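Local coordinates for extracellular solute-binding protein, family 1 (Bifidobacterium longum subsp. infantis ATCC 15697, PDB 3QUF), which probably captures a solute, likely a sugar or oligosaccharide, outside the cell and hands it to an ABC-type importer, at residues Trp137-Leu148 with Gly257-Trp267; Ala68-Thr76 with Ile86-Arg94. One frame throughout, in Å; residues are numbered along the deposited sequence.

Contact 2 comes wholly before contact 1 in the chain: helix 67-79 with strand 86-89 comes first, then strand 135-144 with strand 259-264. Their centres lie 33 Å apart on opposite sides of the chain's centre, although the nearest atoms come within about 7 Å. Both involve strands of one mixed sheet, in which strand 295-305 pairs with strand 86-89 and with strand 135-144. This fits the two-lobed plan of solute-binding proteins, with contact 2 in the lobe that holds the N-terminal strands, contact 1 in the other, and long strands running between them. Each contact is thus a buried part of one lobe.

Contact 1 (Trp137-Leu148 with Gly257-Trp267); sequences WVGAFFYNKDIL and GNLGVMRSGPW
Val261 CG1 is set anti to the backbone N (chi1 -179°) and lands over one face of the Phe141 ring, while Phe142, with CG anti to its carbonyl carbon (chi1 -73°), swings its ring along the other side of the sheet to Ser264. Strands 137-144 and 261-264 are antiparallel neighbours in the sheet of one lobe of this solute-binding protein. Hydrogen-bonded pairs Ala140-Ser264 and Phe142-Met262 alternate with the non-hydrogen-bonded pairs Phe141-Arg263 and Tyr143-Val261; Phe142 N to Met262 O, at 2.8 Å, is among the straightest of these bonds. Val261 CG1 lies 3.6 Å from the Phe141 ring centroid, a CH-pi contact, and Phe178, Phe163 and Phe284 also meet that ring. Across the sheet, Ser264 CB sits 4.1 Å from the Phe142 centroid, and Phe142 CB packs on Met262 CG at 4.0 Å; helix 247-255 covers the selenomethionine side chain. At one end, Arg263 NH2 meets Trp137 CZ3 obliquely at 3.6 Å, the ring and guanidinium planes 69° apart, while Arg263 NE bonds to Asn296 OD1. Val138 O, buried without a polar partner in the model, comes 3.2 Å from Trp267 CZ3, oblique to the ring. At the other end Asn144 N-caps helix 145-150: its OD1 accepts from Ile147 N, which lies well above the carbonyl plane, and weakly from Asp146 N. The same amide uses ND2 to donate to a water, which in turn donates to Leu259 O at 2.7 Å.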
loop_
_atom_site.group_PDB
_atom_site.type_symbol
_atom_site.label_atom_id
_atom_site.label_comp_id
_atom_site.label_asym_id
_atom_site.label_seq_id
_atom_site.Cartn_x
_atom_site.Cartn_y
_atom_site.Cartn_z
ATOM N N TRP A 137 4.526 0.120 -3.389
ATOM C CA TRP A 137 3.826 -0.846 -4.202
ATOM C C TRP A 137 2.517 -0.241 -4.689
ATOM O O TRP A 137 2.005 0.712 -4.081
ATOM C CB TRP A 137 3.528 -2.078 -3.357
ATOM C CG TRP A 137 2.578 -1.823 -2.212
ATOM C CD1 TRP A 137 2.885 -1.419 -0.933
ATOM C CD2 TRP A 137 1.146 -1.940 -2.244
ATOM N NE1 TRP A 137 1.749 -1.233 -0.193
ATOM C CE2 TRP A 137 0.666 -1.587 -0.957
ATOM C CE3 TRP A 137 0.233 -2.326 -3.220
ATOM C CZ2 TRP A 137 -0.683 -1.566 -0.655
ATOM C CZ3 TRP A 137 -1.130 -2.315 -2.909
ATOM C CH2 TRP A 137 -1.567 -1.933 -1.642
ATOM N N VAL A 138 1.966 -0.842 -5.738
ATOM C CA VAL A 138 0.672 -0.439 -6.270
ATOM C C VAL A 138 -0.182 -1.630 -6.652
ATOM O O VAL A 138 0.311 -2.751 -6.864
ATOM C CB VAL A 138 0.828 0.485 -7.468
ATOM C CG1 VAL A 138 1.519 1.786 -7.061
ATOM C CG2 VAL A 138 1.533 -0.232 -8.615
ATOM N N GLY A 139 -1.484 -1.400 -6.701
ATOM C CA GLY A 139 -2.436 -2.392 -7.162
ATOM C C GLY A 139 -3.553 -1.694 -7.933
ATOM O O GLY A 139 -3.857 -0.515 -7.694
ATOM N N ALA A 140 -4.206 -2.439 -8.816
ATOM C CA ALA A 140 -5.220 -1.846 -9.701
ATOM C C ALA A 140 -6.088 -2.941 -10.311
ATOM O O ALA A 140 -5.969 -4.106 -9.917
ATOM C CB ALA A 140 -4.514 -0.998 -10.802
ATOM N N PHE A 141 -6.984 -2.574 -11.220
ATOM C CA PHE A 141 -7.854 -3.533 -11.868
ATOM C C PHE A 141 -7.208 -4.031 -13.164
ATOM O O PHE A 141 -6.772 -3.236 -14.025
ATOM C CB PHE A 141 -9.217 -2.926 -12.205
ATOM C CG PHE A 141 -10.318 -3.125 -11.161
ATOM C CD1 PHE A 141 -10.279 -4.088 -10.170
ATOM C CD2 PHE A 141 -11.470 -2.325 -11.252
ATOM C CE1 PHE A 141 -11.335 -4.251 -9.294
ATOM C CE2 PHE A 141 -12.532 -2.524 -10.421
ATOM C CZ PHE A 141 -12.475 -3.473 -9.433
ATOM N N PHE A 142 -7.144 -5.342 -13.302
ATOM C CA PHE A 142 -6.691 -5.995 -14.509
ATOM C C PHE A 142 -7.944 -6.562 -15.163
ATOM O O PHE A 142 -8.766 -7.160 -14.473
ATOM C CB PHE A 142 -5.681 -7.089 -14.154
ATOM C CG PHE A 142 -4.338 -6.564 -13.715
ATOM C CD1 PHE A 142 -4.200 -5.781 -12.540
ATOM C CD2 PHE A 142 -3.210 -6.801 -14.484
ATOM C CE1 PHE A 142 -2.972 -5.264 -12.159
ATOM C CE2 PHE A 142 -1.970 -6.312 -14.099
ATOM C CZ PHE A 142 -1.837 -5.538 -12.940
ATOM N N TYR A 143 -8.117 -6.316 -16.458
ATOM C CA TYR A 143 -9.342 -6.748 -17.157
ATOM C C TYR A 143 -9.099 -7.466 -18.477
ATOM O O TYR A 143 -8.088 -7.250 -19.144
ATOM C CB TYR A 143 -10.332 -5.573 -17.345
ATOM C CG TYR A 143 -9.827 -4.456 -18.235
ATOM C CD1 TYR A 143 -9.022 -3.455 -17.719
ATOM C CD2 TYR A 143 -10.166 -4.412 -19.586
ATOM C CE1 TYR A 143 -8.555 -2.418 -18.519
ATOM C CE2 TYR A 143 -9.697 -3.394 -20.402
ATOM C CZ TYR A 143 -8.905 -2.404 -19.867
ATOM O OH TYR A 143 -8.447 -1.394 -20.667
ATOM N N ASN A 144 -10.035 -8.347 -18.806
ATOM C CA ASN A 144 -9.978 -9.169 -20.015
ATOM C C ASN A 144 -10.697 -8.373 -21.113
ATOM O O ASN A 144 -11.931 -8.226 -21.100
ATOM C CB ASN A 144 -10.652 -10.514 -19.736
ATOM C CG ASN A 144 -10.645 -11.437 -20.951
ATOM O OD1 ASN A 144 -10.617 -10.967 -22.085
ATOM N ND2 ASN A 144 -10.697 -12.745 -20.710
ATOM N N LYS A 145 -9.917 -7.814 -22.030
ATOM C CA LYS A 145 -10.465 -6.942 -23.064
ATOM C C LYS A 145 -11.548 -7.614 -23.922
ATOM O O LYS A 145 -12.505 -6.953 -24.358
ATOM C CB LYS A 145 -9.341 -6.423 -23.959
ATOM C CG LYS A 145 -8.371 -5.497 -23.254
ATOM C CD LYS A 145 -7.283 -5.031 -24.192
ATOM C CE LYS A 145 -6.517 -3.874 -23.604
ATOM N NZ LYS A 145 -5.553 -3.252 -24.563
ATOM N N ASP A 146 -11.418 -8.920 -24.134
ATOM C CA ASP A 146 -12.376 -9.680 -24.963
ATOM C C ASP A 146 -13.707 -9.844 -24.280
ATOM O O ASP A 146 -14.746 -9.675 -24.920
ATOM C CB ASP A 146 -11.797 -11.043 -25.320
ATOM C CG ASP A 146 -10.581 -10.921 -26.222
ATOM O OD1 ASP A 146 -10.559 -9.975 -27.053
ATOM O OD2 ASP A 146 -9.638 -11.743 -26.103
ATOM N N ILE A 147 -13.686 -10.157 -22.986
ATOM C CA ILE A 147 -14.920 -10.235 -22.216
ATOM C C ILE A 147 -15.600 -8.858 -22.195
ATOM O O ILE A 147 -16.812 -8.761 -22.424
ATOM C CB ILE A 147 -14.699 -10.766 -20.795
ATOM C CG1 ILE A 147 -14.215 -12.221 -20.833
ATOM C CG2 ILE A 147 -15.972 -10.641 -19.974
ATOM C CD1 ILE A 147 -13.880 -12.793 -19.470
ATOM N N LEU A 148 -14.833 -7.792 -21.956
ATOM C CA LEU A 148 -15.427 -6.458 -21.956
ATOM C C LEU A 148 -16.025 -6.100 -23.325
ATOM O O LEU A 148 -17.133 -5.556 -23.396
ATOM C CB LEU A 148 -14.450 -5.377 -21.462
ATOM C CG LEU A 148 -14.575 -5.103 -19.957
ATOM C CD1 LEU A 148 -14.127 -6.330 -19.170
ATOM C CD2 LEU A 148 -13.797 -3.851 -19.574
ATOM N N GLY A 257 -9.872 -17.389 -18.775
ATOM C CA GLY A 257 -10.768 -16.687 -19.684
ATOM C C GLY A 257 -12.178 -16.602 -19.176
ATOM O O GLY A 257 -13.093 -16.285 -19.937
ATOM N N ASN A 258 -12.370 -16.853 -17.878
ATOM C CA ASN A 258 -13.703 -16.904 -17.302
ATOM C C ASN A 258 -14.101 -15.640 -16.560
ATOM O O ASN A 258 -15.249 -15.535 -16.148
ATOM C CB ASN A 258 -13.820 -18.078 -16.328
ATOM C CG ASN A 258 -13.745 -19.396 -17.009
ATOM O OD1 ASN A 258 -14.099 -19.514 -18.182
ATOM N ND2 ASN A 258 -13.282 -20.412 -16.282
ATOM N N LEU A 259 -13.176 -14.690 -16.436
ATOM C CA LEU A 259 -13.313 -13.564 -15.501
ATOM C C LEU A 259 -13.030 -12.216 -16.162
ATOM O O LEU A 259 -11.949 -11.992 -16.700
ATOM C CB LEU A 259 -12.358 -13.771 -14.322
ATOM C CG LEU A 259 -12.435 -12.746 -13.185
ATOM C CD1 LEU A 259 -13.896 -12.763 -12.615
ATOM C CD2 LEU A 259 -11.394 -12.995 -12.088
ATOM N N GLY A 260 -13.999 -11.306 -16.081
ATOM C CA GLY A 260 -13.840 -9.981 -16.667
ATOM C C GLY A 260 -12.748 -9.140 -16.025
ATOM O O GLY A 260 -11.955 -8.485 -16.723
ATOM N N VAL A 261 -12.707 -9.141 -14.699
ATOM C CA VAL A 261 -11.895 -8.164 -13.950
ATOM C C VAL A 261 -11.399 -8.797 -12.684
ATOM O O VAL A 261 -12.158 -9.539 -12.007
ATOM C CB VAL A 261 -12.760 -6.976 -13.521
ATOM C CG1 VAL A 261 -11.887 -5.934 -12.738
ATOM C CG2 VAL A 261 -13.481 -6.358 -14.710
HETATM N N MSE A 262 -10.143 -8.518 -12.344
HETATM C CA MSE A 262 -9.577 -8.873 -11.037
HETATM C C MSE A 262 -8.732 -7.723 -10.522
HETATM O O MSE A 262 -8.225 -6.941 -11.325
HETATM C CB MSE A 262 -8.696 -10.125 -11.197
HETATM C CG MSE A 262 -7.356 -9.862 -11.847
HETATM SE SE MSE A 262 -6.195 -11.465 -11.850
HETATM C CE MSE A 262 -5.791 -11.620 -10.050
ATOM N N ARG A 263 -8.580 -7.644 -9.201
ATOM C CA ARG A 263 -7.634 -6.744 -8.596
ATOM C C ARG A 263 -6.295 -7.460 -8.544
ATOM O O ARG A 263 -6.186 -8.568 -8.025
ATOM C CB ARG A 263 -8.122 -6.350 -7.207
ATOM C CG ARG A 263 -7.257 -5.374 -6.491
ATOM C CD ARG A 263 -6.136 -6.010 -5.704
ATOM N NE ARG A 263 -5.473 -5.060 -4.793
ATOM C CZ ARG A 263 -4.498 -5.382 -3.968
ATOM N NH1 ARG A 263 -4.060 -6.638 -3.889
ATOM N NH2 ARG A 263 -3.974 -4.450 -3.190
ATOM N N SER A 264 -5.257 -6.822 -9.059
ATOM C CA SER A 264 -3.921 -7.376 -8.926
ATOM C C SER A 264 -2.876 -6.270 -8.955
ATOM O O SER A 264 -3.167 -5.115 -8.651
ATOM C CB SER A 264 -3.663 -8.421 -10.006
ATOM O OG SER A 264 -2.463 -9.155 -9.709
ATOM N N GLY A 265 -1.636 -6.652 -9.198
ATOM C CA GLY A 265 -0.550 -5.696 -9.189
ATOM C C GLY A 265 0.613 -6.249 -9.987
ATOM O O GLY A 265 0.510 -7.282 -10.622
ATOM N N PRO A 266 1.737 -5.526 -9.980
ATOM C CA PRO A 266 2.839 -5.834 -10.889
ATOM C C PRO A 266 3.385 -7.253 -10.718
ATOM O O PRO A 266 3.937 -7.855 -11.677
ATOM C CB PRO A 266 3.878 -4.789 -10.497
ATOM C CG PRO A 266 3.071 -3.620 -10.067
ATOM C CD PRO A 266 1.889 -4.213 -9.344
ATOM N N TRP A 267 3.268 -7.755 -9.494
ATOM C CA TRP A 267 3.673 -9.143 -9.153
ATOM C C TRP A 267 3.035 -10.221 -10.044
ATOM O O TRP A 267 3.638 -11.299 -10.283
ATOM C CB TRP A 267 3.407 -9.411 -7.646
ATOM C CG TRP A 267 1.969 -9.130 -7.181
ATOM C CD1 TRP A 267 0.925 -10.003 -7.178
ATOM C CD2 TRP A 267 1.463 -7.899 -6.654
ATOM N NE1 TRP A 267 -0.214 -9.390 -6.697
ATOM C CE2 TRP A 267 0.094 -8.096 -6.373
ATOM C CE3 TRP A 267 2.030 -6.643 -6.408
ATOM C CZ2 TRP A 267 -0.707 -7.087 -5.854
ATOM C CZ3 TRP A 267 1.234 -5.642 -5.887
ATOM C CH2 TRP A 267 -0.125 -5.877 -5.622
HETATM O O HOH W 1 -10.595 -13.936 -17.990
#

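Contact 2 (Ala68-Thr76 with Ile86-Arg94); sequences AQYISTLQT and IFNLTMDNR
Helix 67-79 packs on strand 86-89, an inner strand flanked by strands 30-36 and 295-305 in the alpha/beta sheet of the lobe that holds the N-terminal strands, and on the turn that leads from this strand into helix 94-100. Tyr70, Ile71 and Leu74 supply the helix side. Tyr70 reaches the strand end-on: CG lies opposite the backbone N (chi1 -178°), which extends the phenol until its OH accepts from Asn88 N at 2.9 Å. The hydroxyl also bonds to Tyr35 O, so two backbone groups of adjacent strands grip one oxygen, and the Tyr35 ring stacks on that of Tyr70. Asn88 O lies in the plane of the phenol at its edge. One turn on, Leu74 splits its methyls, CD1 packing on Phe87 CB at 3.6 Å and CD2 coming 3.5 Å from Asn93 ND2. The Ile71 and Asn93 side chains run antiparallel alongside each other, with Ile71 CG2 3.6 Å from Asn93 CB, and Ile71 CD1 touches Asp92 CB. The turn is held from within. Thr90 OG1 accepts from Asp92 N and Asn93 N, an ST turn and ST motif on one hydroxyl, and Asn93 OD1 takes Thr90 N at 2.7 Å. That last bond helps to set the Asn93 amide, whose ND2 gives a weak bond to Asn88 O. A bound acetic acid, probably from the crystallisation liquor, lies about 5 Å from the Asn93 side chain. Asn93 ND2 also donates to a water at 3.0 Å, and that water donates to Ile71 O, joining turn to helix.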
loop_
_atom_site.group_PDB
_atom_site.type_symbol
_atom_site.label_atom_id
_atom_site.label_comp_id
_atom_site.label_asym_id
_atom_site.label_seq_id
_atom_site.Cartn_x
_atom_site.Cartn_y
_atom_site.Cartn_z
ATOM N N ALA A 68 6.646 -10.454 11.995
ATOM C CA ALA A 68 6.275 -10.497 13.419
ATOM C C ALA A 68 7.498 -10.509 14.267
ATOM O O ALA A 68 7.558 -9.827 15.326
ATOM C CB ALA A 68 5.423 -11.712 13.755
ATOM N N GLN A 69 8.470 -11.307 13.821
ATOM C CA GLN A 69 9.672 -11.449 14.539
ATOM C C GLN A 69 10.409 -10.126 14.433
ATOM O O GLN A 69 11.055 -9.745 15.385
ATOM C CB GLN A 69 10.497 -12.627 14.031
ATOM C CG GLN A 69 11.854 -12.783 14.694
ATOM C CD GLN A 69 13.012 -12.146 13.903
ATOM O OE1 GLN A 69 12.819 -11.453 12.897
ATOM N NE2 GLN A 69 14.226 -12.405 14.360
ATOM N N TYR A 70 10.319 -9.459 13.289
ATOM C CA TYR A 70 11.036 -8.179 13.116
ATOM C C TYR A 70 10.570 -7.165 14.155
ATOM O O TYR A 70 11.400 -6.537 14.852
ATOM C CB TYR A 70 10.852 -7.603 11.697
ATOM C CG TYR A 70 11.641 -6.300 11.550
ATOM C CD1 TYR A 70 12.991 -6.331 11.400
ATOM C CD2 TYR A 70 11.008 -5.086 11.607
ATOM C CE1 TYR A 70 13.730 -5.153 11.326
ATOM C CE2 TYR A 70 11.727 -3.875 11.500
ATOM C CZ TYR A 70 13.076 -3.949 11.368
ATOM O OH TYR A 70 13.834 -2.802 11.292
ATOM N N ILE A 71 9.269 -6.971 14.258
ATOM C CA ILE A 71 8.800 -5.901 15.125
ATOM C C ILE A 71 9.095 -6.190 16.598
ATOM O O ILE A 71 9.480 -5.287 17.346
ATOM C CB ILE A 71 7.351 -5.495 14.898
ATOM C CG1 ILE A 71 6.357 -6.582 15.152
ATOM C CG2 ILE A 71 7.157 -4.964 13.459
ATOM C CD1 ILE A 71 4.946 -6.094 14.809
ATOM N N SER A 72 8.971 -7.436 17.034
ATOM C CA SER A 72 9.233 -7.694 18.450
ATOM C C SER A 72 10.732 -7.625 18.756
ATOM O O SER A 72 11.130 -7.149 19.825
ATOM C CB SER A 72 8.613 -9.033 18.906
ATOM O OG SER A 72 9.234 -10.125 18.262
ATOM N N THR A 73 11.570 -8.099 17.831
ATOM C CA THR A 73 13.009 -8.083 18.037
ATOM C C THR A 73 13.529 -6.643 17.952
ATOM O O THR A 73 14.369 -6.241 18.758
ATOM C CB THR A 73 13.774 -9.024 17.075
ATOM O OG1 THR A 73 13.425 -8.721 15.740
ATOM C CG2 THR A 73 13.379 -10.504 17.358
ATOM N N LEU A 74 12.958 -5.853 17.056
ATOM C CA LEU A 74 13.381 -4.454 16.968
ATOM C C LEU A 74 12.994 -3.732 18.269
ATOM O O LEU A 74 13.785 -2.980 18.816
ATOM C CB LEU A 74 12.750 -3.762 15.777
ATOM C CG LEU A 74 13.067 -2.252 15.733
ATOM C CD1 LEU A 74 14.545 -2.004 15.540
ATOM C CD2 LEU A 74 12.238 -1.562 14.606
ATOM N N GLN A 75 11.795 -3.984 18.789
ATOM C CA GLN A 75 11.356 -3.275 19.986
ATOM C C GLN A 75 12.306 -3.582 21.157
ATOM O O GLN A 75 12.708 -2.674 21.934
ATOM C CB GLN A 75 9.935 -3.652 20.351
ATOM C CG GLN A 75 9.380 -2.891 21.520
ATOM C CD GLN A 75 7.939 -3.260 21.785
ATOM O OE1 GLN A 75 7.152 -3.434 20.847
ATOM N NE2 GLN A 75 7.582 -3.393 23.053
ATOM N N THR A 76 12.696 -4.842 21.277
ATOM C CA THR A 76 13.641 -5.228 22.303
ATOM C C THR A 76 14.987 -4.537 22.128
ATOM O O THR A 76 15.552 -4.043 23.087
ATOM C CB THR A 76 13.838 -6.760 22.344
ATOM O OG1 THR A 76 12.567 -7.351 22.610
ATOM C CG2 THR A 76 14.810 -7.152 23.464
ATOM N N ILE A 86 20.113 2.361 12.507
ATOM C CA ILE A 86 19.127 2.465 11.461
ATOM C C ILE A 86 18.192 1.270 11.578
ATOM O O ILE A 86 18.607 0.161 11.943
ATOM C CB ILE A 86 19.765 2.461 10.084
ATOM C CG1 ILE A 86 20.809 3.553 9.934
ATOM C CG2 ILE A 86 18.683 2.594 8.984
ATOM C CD1 ILE A 86 21.986 3.198 9.035
ATOM N N PHE A 87 16.929 1.528 11.343
ATOM C CA PHE A 87 15.906 0.501 11.421
ATOM C C PHE A 87 14.700 0.899 10.557
ATOM O O PHE A 87 14.647 2.010 9.996
ATOM C CB PHE A 87 15.530 0.189 12.866
ATOM C CG PHE A 87 15.120 1.385 13.640
ATOM C CD1 PHE A 87 13.823 1.851 13.589
ATOM C CD2 PHE A 87 16.076 2.096 14.380
ATOM C CE1 PHE A 87 13.468 3.024 14.293
ATOM C CE2 PHE A 87 15.708 3.241 15.081
ATOM C CZ PHE A 87 14.415 3.702 15.004
ATOM N N ASN A 88 13.702 0.031 10.495
ATOM C CA ASN A 88 12.529 0.305 9.684
ATOM C C ASN A 88 11.264 0.508 10.468
ATOM O O ASN A 88 11.006 -0.195 11.448
ATOM C CB ASN A 88 12.317 -0.860 8.694
ATOM C CG ASN A 88 13.377 -0.933 7.624
ATOM O OD1 ASN A 88 14.155 -1.880 7.551
ATOM N ND2 ASN A 88 13.451 0.133 6.760
ATOM N N LEU A 89 10.476 1.493 10.025
ATOM C CA LEU A 89 9.133 1.709 10.486
ATOM C C LEU A 89 8.225 1.025 9.480
ATOM O O LEU A 89 8.167 1.399 8.310
ATOM C CB LEU A 89 8.816 3.189 10.561
ATOM C CG LEU A 89 9.696 4.010 11.518
ATOM C CD1 LEU A 89 9.316 5.482 11.443
ATOM C CD2 LEU A 89 9.603 3.528 12.946
ATOM N N THR A 90 7.573 -0.020 9.939
ATOM C CA THR A 90 6.714 -0.810 9.086
ATOM C C THR A 90 5.265 -0.444 9.344
ATOM O O THR A 90 4.961 0.305 10.275
ATOM C CB THR A 90 6.892 -2.282 9.325
ATOM O OG1 THR A 90 6.256 -2.702 10.557
ATOM C CG2 THR A 90 8.406 -2.654 9.356
HETATM N N MSE A 91 4.343 -1.006 8.548
HETATM C CA MSE A 91 2.933 -0.695 8.785
HETATM C C MSE A 91 2.421 -1.257 10.095
HETATM O O MSE A 91 1.420 -0.751 10.672
HETATM C CB MSE A 91 2.072 -1.175 7.596
HETATM C CG MSE A 91 2.463 -0.518 6.250
HETATM SE SE MSE A 91 2.361 1.438 6.228
HETATM C CE MSE A 91 4.278 1.915 6.505
ATOM N N ASP A 92 3.126 -2.240 10.654
ATOM C CA ASP A 92 2.716 -2.808 11.917
ATOM C C ASP A 92 3.363 -2.180 13.163
ATOM O O ASP A 92 2.847 -2.373 14.264
ATOM C CB ASP A 92 3.028 -4.307 11.952
ATOM C CG ASP A 92 2.166 -5.105 11.001
ATOM O OD1 ASP A 92 0.989 -4.733 10.786
ATOM O OD2 ASP A 92 2.697 -6.086 10.445
ATOM N N ASN A 93 4.492 -1.481 13.032
ATOM C CA ASN A 93 5.128 -0.906 14.215
ATOM C C ASN A 93 5.304 0.609 14.158
ATOM O O ASN A 93 5.855 1.191 15.107
ATOM C CB ASN A 93 6.483 -1.597 14.501
ATOM C CG ASN A 93 7.600 -1.101 13.562
ATOM O OD1 ASN A 93 7.326 -0.348 12.655
ATOM N ND2 ASN A 93 8.839 -1.492 13.800
ATOM N N ARG A 94 4.845 1.262 13.089
ATOM C CA ARG A 94 5.265 2.669 12.875
ATOM C C ARG A 94 4.861 3.574 14.038
ATOM O O ARG A 94 5.701 4.349 14.535
ATOM C CB ARG A 94 4.765 3.242 11.551
ATOM C CG ARG A 94 3.268 3.190 11.367
ATOM C CD ARG A 94 2.875 3.490 9.908
ATOM N NE ARG A 94 1.438 3.612 9.858
ATOM C CZ ARG A 94 0.733 4.707 10.189
ATOM N NH1 ARG A 94 1.304 5.833 10.602
ATOM N NH2 ARG A 94 -0.598 4.648 10.207
HETATM O O HOH W 2 9.228 -2.594 16.537
#